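Local coordinates for protein RNA-dependent RNA polymerase (PDB 6DX3) that probably removes ubiquitin or ubiquitin-like modifiers from host proteins, as the viral OTU-domain cysteine protease carried by a nairovirus polymerase, at residues Leu41-Gln53 / Tyr151-Val164. Residues are numbered along the deposited sequence; the frame is centred on the assembly and turned at random.
Sequences LYHSLACGMIEEQ and YDYLKPRGNQRTAV
The side chains of Leu-41 and Tyr-151 run alongside each other in the same direction, and the leucine's CD1 methyl sits over the middle of the tyrosine ring, 3.6 Å from CD1 to the centroid, in a CH-pi contact; Tyr-151 also stacks with His-146. Two residues further along the strand, Tyr-153 lays its ring against the helix from Ser-44 to Gly-48. Its CG stands anti to the backbone N (chi1 -177°), which carries the ring along the helix flank, where SG of Cys-47 approaches obliquely, 3.5 Å from Tyr-153 CD2, as a sulfur-aromatic contact. Gly-48, lacking a side chain, lets the ring pack against the backbone itself, its CA 3.4 Å from Tyr-153 CE1. Beyond this CA the phenol OH donates to Thr-162 O at 2.6 Å, tying the strand to the returning C-terminal tail. Two further bonds and a weak third hold that tail: Val-164 N donates almost straight to Gly-48 O (2.9 Å, 171°), and the bent side chain of Glu-51 receives Ala-163 N on the syn side of OE2 but well out of the carboxylate plane (3.1 Å), with a weak bond from Thr-162 N to OE1. This is helix-on-sheet packing within the OTU cysteine protease fold, helix 41-49 running nearly parallel to strand 151-156 and the C-terminal tail folding back against Gly-48 and Glu-51.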
loop_
_atom_site.group_PDB
_atom_site.type_symbol
_atom_site.label_atom_id
_atom_site.label_comp_id
_atom_site.label_asym_id
_atom_site.label_seq_id
_atom_site.Cartn_x
_atom_site.Cartn_y
_atom_site.Cartn_z
ATOM N N LEU A 41 -2.134 7.696 -0.018
ATOM C CA LEU A 41 -1.445 6.422 -0.221
ATOM C C LEU A 41 0.056 6.589 -0.029
ATOM O O LEU A 41 0.696 5.799 0.675
ATOM C CB LEU A 41 -1.743 5.853 -1.608
ATOM C CG LEU A 41 -0.920 4.593 -1.909
ATOM C CD1 LEU A 41 -1.367 3.429 -1.029
ATOM C CD2 LEU A 41 -0.974 4.206 -3.376
ATOM N N TYR A 42 0.631 7.632 -0.635
ATOM C CA TYR A 42 2.070 7.852 -0.545
ATOM C C TYR A 42 2.489 8.297 0.850
ATOM O O TYR A 42 3.587 7.954 1.300
ATOM C CB TYR A 42 2.500 8.870 -1.600
ATOM C CG TYR A 42 2.042 8.488 -2.988
ATOM C CD1 TYR A 42 2.544 7.352 -3.610
ATOM C CD2 TYR A 42 1.102 9.248 -3.671
ATOM C CE1 TYR A 42 2.129 6.985 -4.877
ATOM C CE2 TYR A 42 0.680 8.889 -4.943
ATOM C CZ TYR A 42 1.199 7.753 -5.539
ATOM O OH TYR A 42 0.792 7.384 -6.799
ATOM N N HIS A 43 1.638 9.060 1.542
ATOM C CA HIS A 43 1.886 9.377 2.946
ATOM C C HIS A 43 2.002 8.104 3.777
ATOM O O HIS A 43 2.949 7.937 4.555
ATOM C CB HIS A 43 0.758 10.253 3.497
ATOM C CG HIS A 43 0.834 11.689 3.083
ATOM N ND1 HIS A 43 1.841 12.534 3.502
ATOM C CD2 HIS A 43 0.014 12.438 2.310
ATOM C CE1 HIS A 43 1.641 13.737 2.995
ATOM N NE2 HIS A 43 0.541 13.705 2.267
ATOM N N SER A 44 1.034 7.194 3.625
ATOM C CA SER A 44 1.007 5.986 4.442
ATOM C C SER A 44 2.149 5.042 4.097
ATOM O O SER A 44 2.675 4.363 4.985
ATOM C CB SER A 44 -0.339 5.278 4.282
ATOM O OG SER A 44 -0.684 5.166 2.914
ATOM N N LEU A 45 2.546 4.982 2.824
ATOM C CA LEU A 45 3.724 4.205 2.458
ATOM C C LEU A 45 4.996 4.836 3.016
ATOM O O LEU A 45 5.910 4.124 3.449
ATOM C CB LEU A 45 3.810 4.066 0.940
ATOM C CG LEU A 45 2.768 3.146 0.300
ATOM C CD1 LEU A 45 2.912 3.136 -1.215
ATOM C CD2 LEU A 45 2.887 1.741 0.863
ATOM N N ALA A 46 5.077 6.170 3.017
ATOM C CA ALA A 46 6.223 6.828 3.638
ATOM C C ALA A 46 6.241 6.601 5.143
ATOM O O ALA A 46 7.318 6.524 5.747
ATOM C CB ALA A 46 6.213 8.327 3.334
ATOM N N CYS A 47 5.063 6.489 5.761
ATOM C CA CYS A 47 4.992 6.240 7.196
ATOM C C CYS A 47 5.602 4.894 7.557
ATOM O O CYS A 47 6.160 4.736 8.648
ATOM C CB CYS A 47 3.538 6.314 7.669
ATOM S SG CYS A 47 3.326 6.340 9.462
ATOM N N GLY A 48 5.511 3.915 6.657
ATOM C CA GLY A 48 6.120 2.622 6.895
ATOM C C GLY A 48 7.590 2.525 6.554
ATOM O O GLY A 48 8.243 1.567 6.977
ATOM N N MET A 49 8.125 3.490 5.806
ATOM C CA MET A 49 9.510 3.459 5.357
ATOM C C MET A 49 10.413 4.462 6.059
ATOM O O MET A 49 11.623 4.234 6.129
ATOM C CB MET A 49 9.588 3.718 3.847
ATOM C CG MET A 49 8.892 2.676 2.986
ATOM S SD MET A 49 9.821 1.138 2.845
ATOM C CE MET A 49 11.294 1.703 2.004
ATOM N N ILE A 50 9.871 5.566 6.568
ATOM C CA ILE A 50 10.669 6.633 7.168
ATOM C C ILE A 50 10.193 6.845 8.600
ATOM O O ILE A 50 9.021 7.167 8.831
ATOM C CB ILE A 50 10.581 7.938 6.359
ATOM C CG1 ILE A 50 10.875 7.673 4.880
ATOM C CG2 ILE A 50 11.545 8.973 6.915
ATOM C CD1 ILE A 50 10.709 8.898 3.994
ATOM N N GLU A 51 11.105 6.667 9.559
ATOM C CA GLU A 51 10.752 6.884 10.960
ATOM C C GLU A 51 10.518 8.363 11.247
ATOM O O GLU A 51 9.571 8.720 11.957
ATOM C CB GLU A 51 11.844 6.317 11.868
ATOM C CG GLU A 51 11.519 6.357 13.357
ATOM C CD GLU A 51 10.354 5.457 13.735
ATOM O OE1 GLU A 51 9.580 5.839 14.638
ATOM O OE2 GLU A 51 10.210 4.370 13.131
ATOM N N GLU A 52 11.363 9.240 10.704
ATOM C CA GLU A 52 11.169 10.685 10.837
ATOM C C GLU A 52 10.382 11.229 9.642
ATOM O O GLU A 52 10.874 12.025 8.841
ATOM C CB GLU A 52 12.513 11.390 10.983
ATOM C CG GLU A 52 13.323 10.933 12.181
ATOM C CD GLU A 52 12.632 11.230 13.496
ATOM O OE1 GLU A 52 12.726 12.382 13.970
ATOM O OE2 GLU A 52 11.991 10.312 14.053
ATOM N N GLN A 53 9.132 10.778 9.538
ATOM C CA GLN A 53 8.285 11.175 8.419
ATOM C C GLN A 53 8.019 12.675 8.452
ATOM O O GLN A 53 7.711 13.244 9.504
ATOM C CB GLN A 53 6.964 10.403 8.447
ATOM C CG GLN A 53 6.067 10.672 7.241
ATOM C CD GLN A 53 4.691 10.047 7.371
ATOM O OE1 GLN A 53 4.350 9.473 8.406
ATOM N NE2 GLN A 53 3.889 10.158 6.319
ATOM N N TYR A 151 -6.272 6.274 2.427
ATOM C CA TYR A 151 -5.336 5.283 2.948
ATOM C C TYR A 151 -4.739 5.794 4.250
ATOM O O TYR A 151 -4.312 6.949 4.328
ATOM C CB TYR A 151 -4.208 4.992 1.949
ATOM C CG TYR A 151 -4.573 4.078 0.801
ATOM C CD1 TYR A 151 -4.537 2.696 0.951
ATOM C CD2 TYR A 151 -4.925 4.597 -0.439
ATOM C CE1 TYR A 151 -4.856 1.855 -0.095
ATOM C CE2 TYR A 151 -5.244 3.763 -1.494
ATOM C CZ TYR A 151 -5.210 2.390 -1.315
ATOM O OH TYR A 151 -5.532 1.554 -2.360
ATOM N N ASP A 152 -4.705 4.935 5.264
ATOM C CA ASP A 152 -4.012 5.227 6.508
ATOM C C ASP A 152 -2.960 4.154 6.757
ATOM O O ASP A 152 -3.012 3.060 6.188
ATOM C CB ASP A 152 -4.977 5.297 7.704
ATOM C CG ASP A 152 -5.789 6.581 7.732
ATOM O OD1 ASP A 152 -5.216 7.668 7.513
ATOM O OD2 ASP A 152 -7.010 6.499 7.973
ATOM N N TYR A 153 -1.996 4.482 7.612
ATOM C CA TYR A 153 -0.976 3.531 8.024
ATOM C C TYR A 153 -1.454 2.748 9.238
ATOM O O TYR A 153 -2.147 3.287 10.104
ATOM C CB TYR A 153 0.336 4.246 8.353
ATOM C CG TYR A 153 1.463 3.301 8.712
ATOM C CD1 TYR A 153 2.065 2.515 7.738
ATOM C CD2 TYR A 153 1.920 3.191 10.019
ATOM C CE1 TYR A 153 3.089 1.644 8.053
ATOM C CE2 TYR A 153 2.954 2.322 10.344
ATOM C CZ TYR A 153 3.533 1.552 9.353
ATOM O OH TYR A 153 4.557 0.683 9.655
ATOM N N LEU A 154 -1.082 1.471 9.293
ATOM C CA LEU A 154 -1.387 0.608 10.427
ATOM C C LEU A 154 -0.078 0.175 11.071
ATOM O O LEU A 154 0.766 -0.447 10.416
ATOM C CB LEU A 154 -2.210 -0.610 9.996
ATOM C CG LEU A 154 -3.636 -0.332 9.511
ATOM C CD1 LEU A 154 -4.229 -1.570 8.848
ATOM C CD2 LEU A 154 -4.522 0.136 10.658
ATOM N N LYS A 155 0.088 0.509 12.346
ATOM C CA LYS A 155 1.283 0.168 13.094
ATOM C C LYS A 155 0.957 -0.890 14.132
ATOM O O LYS A 155 0.005 -0.710 14.904
ATOM C CB LYS A 155 1.858 1.413 13.778
ATOM C CG LYS A 155 2.849 1.123 14.891
ATOM C CD LYS A 155 3.071 2.362 15.744
ATOM C CE LYS A 155 3.701 2.012 17.078
ATOM N NZ LYS A 155 3.126 2.810 18.198
ATOM N N PRO A 156 1.697 -2.000 14.170
ATOM C CA PRO A 156 1.415 -3.052 15.155
ATOM C C PRO A 156 1.347 -2.490 16.568
ATOM O O PRO A 156 2.144 -1.632 16.954
ATOM C CB PRO A 156 2.588 -4.020 14.983
ATOM C CG PRO A 156 3.013 -3.832 13.563
ATOM C CD PRO A 156 2.787 -2.376 13.250
ATOM N N ARG A 157 0.372 -2.985 17.334
ATOM C CA ARG A 157 0.054 -2.401 18.635
ATOM C C ARG A 157 1.247 -2.461 19.581
ATOM O O ARG A 157 1.575 -1.471 20.247
ATOM C CB ARG A 157 -1.153 -3.120 19.242
ATOM C CG ARG A 157 -2.315 -2.208 19.602
ATOM C CD ARG A 157 -3.380 -2.954 20.392
ATOM N NE ARG A 157 -4.517 -2.101 20.727
ATOM C CZ ARG A 157 -5.568 -2.499 21.436
ATOM N NH1 ARG A 157 -6.557 -1.653 21.691
ATOM N NH2 ARG A 157 -5.634 -3.745 21.890
ATOM N N GLY A 158 1.907 -3.612 19.658
ATOM C CA GLY A 158 3.025 -3.772 20.564
ATOM C C GLY A 158 4.370 -3.468 19.938
ATOM O O GLY A 158 5.316 -4.248 20.080
ATOM N N ASN A 159 4.473 -2.334 19.247
ATOM C CA ASN A 159 5.711 -1.935 18.596
ATOM C C ASN A 159 6.066 -0.511 18.995
ATOM O O ASN A 159 5.192 0.302 19.310
ATOM C CB ASN A 159 5.609 -2.044 17.069
ATOM C CG ASN A 159 6.215 -3.328 16.538
ATOM O OD1 ASN A 159 6.819 -4.097 17.286
ATOM N ND2 ASN A 159 6.068 -3.562 15.238
ATOM N N GLN A 160 7.367 -0.221 18.987
ATOM C CA GLN A 160 7.885 1.091 19.350
ATOM C C GLN A 160 8.262 1.932 18.140
ATOM O O GLN A 160 8.060 3.150 18.151
ATOM C CB GLN A 160 9.103 0.939 20.268
ATOM C CG GLN A 160 8.846 1.337 21.713
ATOM C CD GLN A 160 7.680 0.586 22.325
ATOM O OE1 GLN A 160 7.590 -0.637 22.225
ATOM N NE2 GLN A 160 6.777 1.320 22.958
ATOM N N ARG A 161 8.806 1.315 17.096
ATOM C CA ARG A 161 9.109 2.016 15.858
ATOM C C ARG A 161 7.900 1.955 14.936
ATOM O O ARG A 161 7.307 0.889 14.749
ATOM C CB ARG A 161 10.332 1.412 15.168
ATOM C CG ARG A 161 11.665 1.961 15.663
ATOM C CD ARG A 161 12.265 1.064 16.729
ATOM N NE ARG A 161 13.059 1.810 17.702
ATOM C CZ ARG A 161 13.645 1.260 18.761
ATOM N NH1 ARG A 161 13.524 -0.040 18.980
ATOM N NH2 ARG A 161 14.350 2.007 19.599
ATOM N N THR A 162 7.532 3.104 14.369
ATOM C CA THR A 162 6.407 3.142 13.443
ATOM C C THR A 162 6.782 2.515 12.107
ATOM O O THR A 162 6.061 1.656 11.585
ATOM C CB THR A 162 5.931 4.583 13.257
ATOM O OG1 THR A 162 5.564 5.130 14.530
ATOM C CG2 THR A 162 4.733 4.638 12.325
ATOM N N ALA A 163 7.913 2.926 11.542
ATOM C CA ALA A 163 8.369 2.343 10.293
ATOM C C ALA A 163 8.907 0.934 10.524
ATOM O O ALA A 163 9.204 0.525 11.650
ATOM C CB ALA A 163 9.444 3.220 9.650
ATOM N N VAL A 164 9.024 0.186 9.430
ATOM C CA VAL A 164 9.543 -1.174 9.474
ATOM C C VAL A 164 11.045 -1.142 9.221
ATOM O O VAL A 164 11.612 -0.079 8.948
ATOM C CB VAL A 164 8.821 -2.065 8.447
ATOM C CG1 VAL A 164 7.327 -2.070 8.727
ATOM C CG2 VAL A 164 9.104 -1.570 7.037
HETATM O O HOH W 1 7.723 5.732 16.290
#